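Local coordinates for protein glutathione synthetase-like effector 30 (Gpa-GSS30-apo) (Globodera pallida, PDB 5OET) that is a glutathione synthetase-like effector of a plant-parasitic nematode, probably derived from a housekeeping enzyme that joins gamma-glutamylcysteine to glycine with ATP, at residues Ile46-Ser51 with Met463-Asn468. Sequence-based numbering, arbitrary orientation.
Sequences ILLEQS and MAPTLN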
loop_
_atom_site.group_PDB
_atom_site.type_symbol
_atom_site.label_atom_id
_atom_site.label_comp_id
_atom_site.label_asym_id
_atom_site.label_seq_id
_atom_site.Cartn_x
_atom_site.Cartn_y
_atom_site.Cartn_z
ATOM N N ILE A 46 13.224 11.457 -18.237
ATOM C CA ILE A 46 11.890 11.657 -17.677
ATOM C C ILE A 46 11.110 10.337 -17.538
ATOM O O ILE A 46 10.481 10.099 -16.500
ATOM C CB ILE A 46 11.085 12.676 -18.490
ATOM C CG1 ILE A 46 11.792 14.055 -18.471
ATOM C CG2 ILE A 46 9.664 12.820 -17.954
ATOM C CD1 ILE A 46 12.018 14.650 -17.083
ATOM N N LEU A 47 11.152 9.480 -18.556
ATOM C CA LEU A 47 10.502 8.168 -18.454
ATOM C C LEU A 47 11.065 7.334 -17.306
ATOM O O LEU A 47 10.299 6.662 -16.602
ATOM C CB LEU A 47 10.609 7.371 -19.758
ATOM C CG LEU A 47 9.737 7.898 -20.893
ATOM C CD1 LEU A 47 10.091 7.244 -22.229
ATOM C CD2 LEU A 47 8.269 7.697 -20.576
ATOM N N LEU A 48 12.387 7.380 -17.124
ATOM C CA LEU A 48 13.024 6.721 -15.996
ATOM C C LEU A 48 12.469 7.273 -14.688
ATOM O O LEU A 48 12.062 6.508 -13.816
ATOM C CB LEU A 48 14.540 6.857 -16.044
ATOM C CG LEU A 48 15.243 6.397 -14.750
ATOM C CD1 LEU A 48 14.975 4.925 -14.456
ATOM C CD2 LEU A 48 16.714 6.715 -14.791
ATOM N N GLU A 49 12.430 8.600 -14.556
ATOM C CA GLU A 49 11.909 9.230 -13.321
ATOM C C GLU A 49 10.448 8.904 -13.078
ATOM O O GLU A 49 10.052 8.751 -11.940
ATOM C CB GLU A 49 12.143 10.736 -13.304
ATOM C CG GLU A 49 13.611 11.078 -13.095
ATOM C CD GLU A 49 13.924 12.584 -13.119
ATOM O OE1 GLU A 49 14.787 13.025 -13.931
ATOM O OE2 GLU A 49 13.330 13.354 -12.305
ATOM N N GLN A 50 9.659 8.770 -14.130
ATOM C CA GLN A 50 8.264 8.370 -13.972
ATOM C C GLN A 50 8.112 6.888 -13.636
ATOM O O GLN A 50 7.156 6.505 -12.955
ATOM C CB GLN A 50 7.477 8.708 -15.234
ATOM C CG GLN A 50 7.296 10.204 -15.447
ATOM C CD GLN A 50 6.597 10.567 -16.746
ATOM O OE1 GLN A 50 6.274 11.725 -16.965
ATOM N NE2 GLN A 50 6.374 9.590 -17.620
ATOM N N SER A 51 9.027 6.058 -14.132
ATOM C CA SER A 51 9.093 4.657 -13.717
ATOM C C SER A 51 9.265 4.500 -12.224
ATOM O O SER A 51 8.559 3.715 -11.606
ATOM C CB SER A 51 10.267 3.939 -14.377
ATOM O OG SER A 51 9.886 3.535 -15.656
ATOM N N MET A 463 15.442 -3.696 -12.299
ATOM C CA MET A 463 16.020 -3.442 -13.626
ATOM C C MET A 463 15.541 -2.134 -14.198
ATOM O O MET A 463 14.552 -1.591 -13.741
ATOM C CB MET A 463 15.697 -4.543 -14.626
ATOM C CG MET A 463 14.275 -5.046 -14.702
ATOM S SD MET A 463 14.301 -6.467 -15.830
ATOM C CE MET A 463 14.683 -5.722 -17.421
ATOM N N ALA A 464 16.249 -1.641 -15.213
ATOM C CA ALA A 464 15.835 -0.461 -15.950
ATOM C C ALA A 464 14.530 -0.758 -16.687
ATOM O O ALA A 464 14.281 -1.915 -17.075
ATOM C CB ALA A 464 16.911 -0.018 -16.929
ATOM N N PRO A 465 13.677 0.273 -16.867
ATOM C CA PRO A 465 12.421 0.046 -17.572
ATOM C C PRO A 465 12.658 -0.131 -19.071
ATOM O O PRO A 465 13.568 0.479 -19.637
ATOM C CB PRO A 465 11.627 1.322 -17.288
ATOM C CG PRO A 465 12.669 2.359 -17.136
ATOM C CD PRO A 465 13.842 1.687 -16.485
ATOM N N THR A 466 11.832 -0.965 -19.679
ATOM C CA THR A 466 11.892 -1.266 -21.102
ATOM C C THR A 466 10.934 -0.339 -21.869
ATOM O O THR A 466 9.703 -0.471 -21.751
ATOM C CB THR A 466 11.489 -2.734 -21.338
ATOM O OG1 THR A 466 11.974 -3.531 -20.253
ATOM C CG2 THR A 466 12.081 -3.247 -22.626
ATOM N N LEU A 467 11.503 0.587 -22.641
ATOM C CA LEU A 467 10.744 1.651 -23.292
ATOM C C LEU A 467 10.356 1.296 -24.730
ATOM O O LEU A 467 11.130 0.706 -25.477
ATOM C CB LEU A 467 11.565 2.945 -23.301
ATOM C CG LEU A 467 12.231 3.447 -22.015
ATOM C CD1 LEU A 467 13.071 4.684 -22.312
ATOM C CD2 LEU A 467 11.222 3.733 -20.915
ATOM N N ASN A 468 9.140 1.654 -25.099
ATOM C CA ASN A 468 8.621 1.502 -26.458
ATOM C C ASN A 468 8.574 0.041 -26.950
ATOM O O ASN A 468 8.902 -0.238 -28.073
ATOM C CB ASN A 468 9.378 2.408 -27.437
ATOM C CG ASN A 468 9.264 3.873 -27.083
ATOM O OD1 ASN A 468 10.261 4.523 -26.759
ATOM N ND2 ASN A 468 8.045 4.407 -27.145
#
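S51 and P465 meet where the backbones of 46-51 and 463-468 are nearest. Their CA atoms lie 6.9 Å apart. The hydroxyl of S51 comes up to the CB-CG edge of the proline ring, with OG 3.3 Å from P465 CB. This is van der Waals contact, and no hydrogen bond joins the two segments. The same OG makes a weak bond back to the carbonyl O of L47 one helical turn earlier, at 3.3 Å. The torsion suits this: OG stands beside the backbone N and anti to the carbonyl carbon (chi1 -83°). L47 and L467 form the second close patch. The two leucines cross at a slant, and CD2 of L467 lies 3.9 Å from both CB and CD1 of L47. Both leucines also lean on H457, and S51 touches V459. These two residues belong to strand 454-459, part of the large mixed sheet of this glutathione synthetase fold. T466 pairs with F458 through backbone hydrogen bonds. The contact therefore packs the N-terminal helix against the connection that links strand 454-459 to strand 469-484, two antiparallel neighbours in that sheet. L47 and S51 are buried, one turn apart on the same helix face. L48 marks the looser margin. Its CG is anti to the backbone N (chi1 170°), and its CD1 reaches P465 CD at 4.0 Å, with the side chain roughly perpendicular to the proline. L48, P465 and L467 all remain partly exposed. Beyond this contact, E49 forms salt bridges with R280 and R290 of the second subunit.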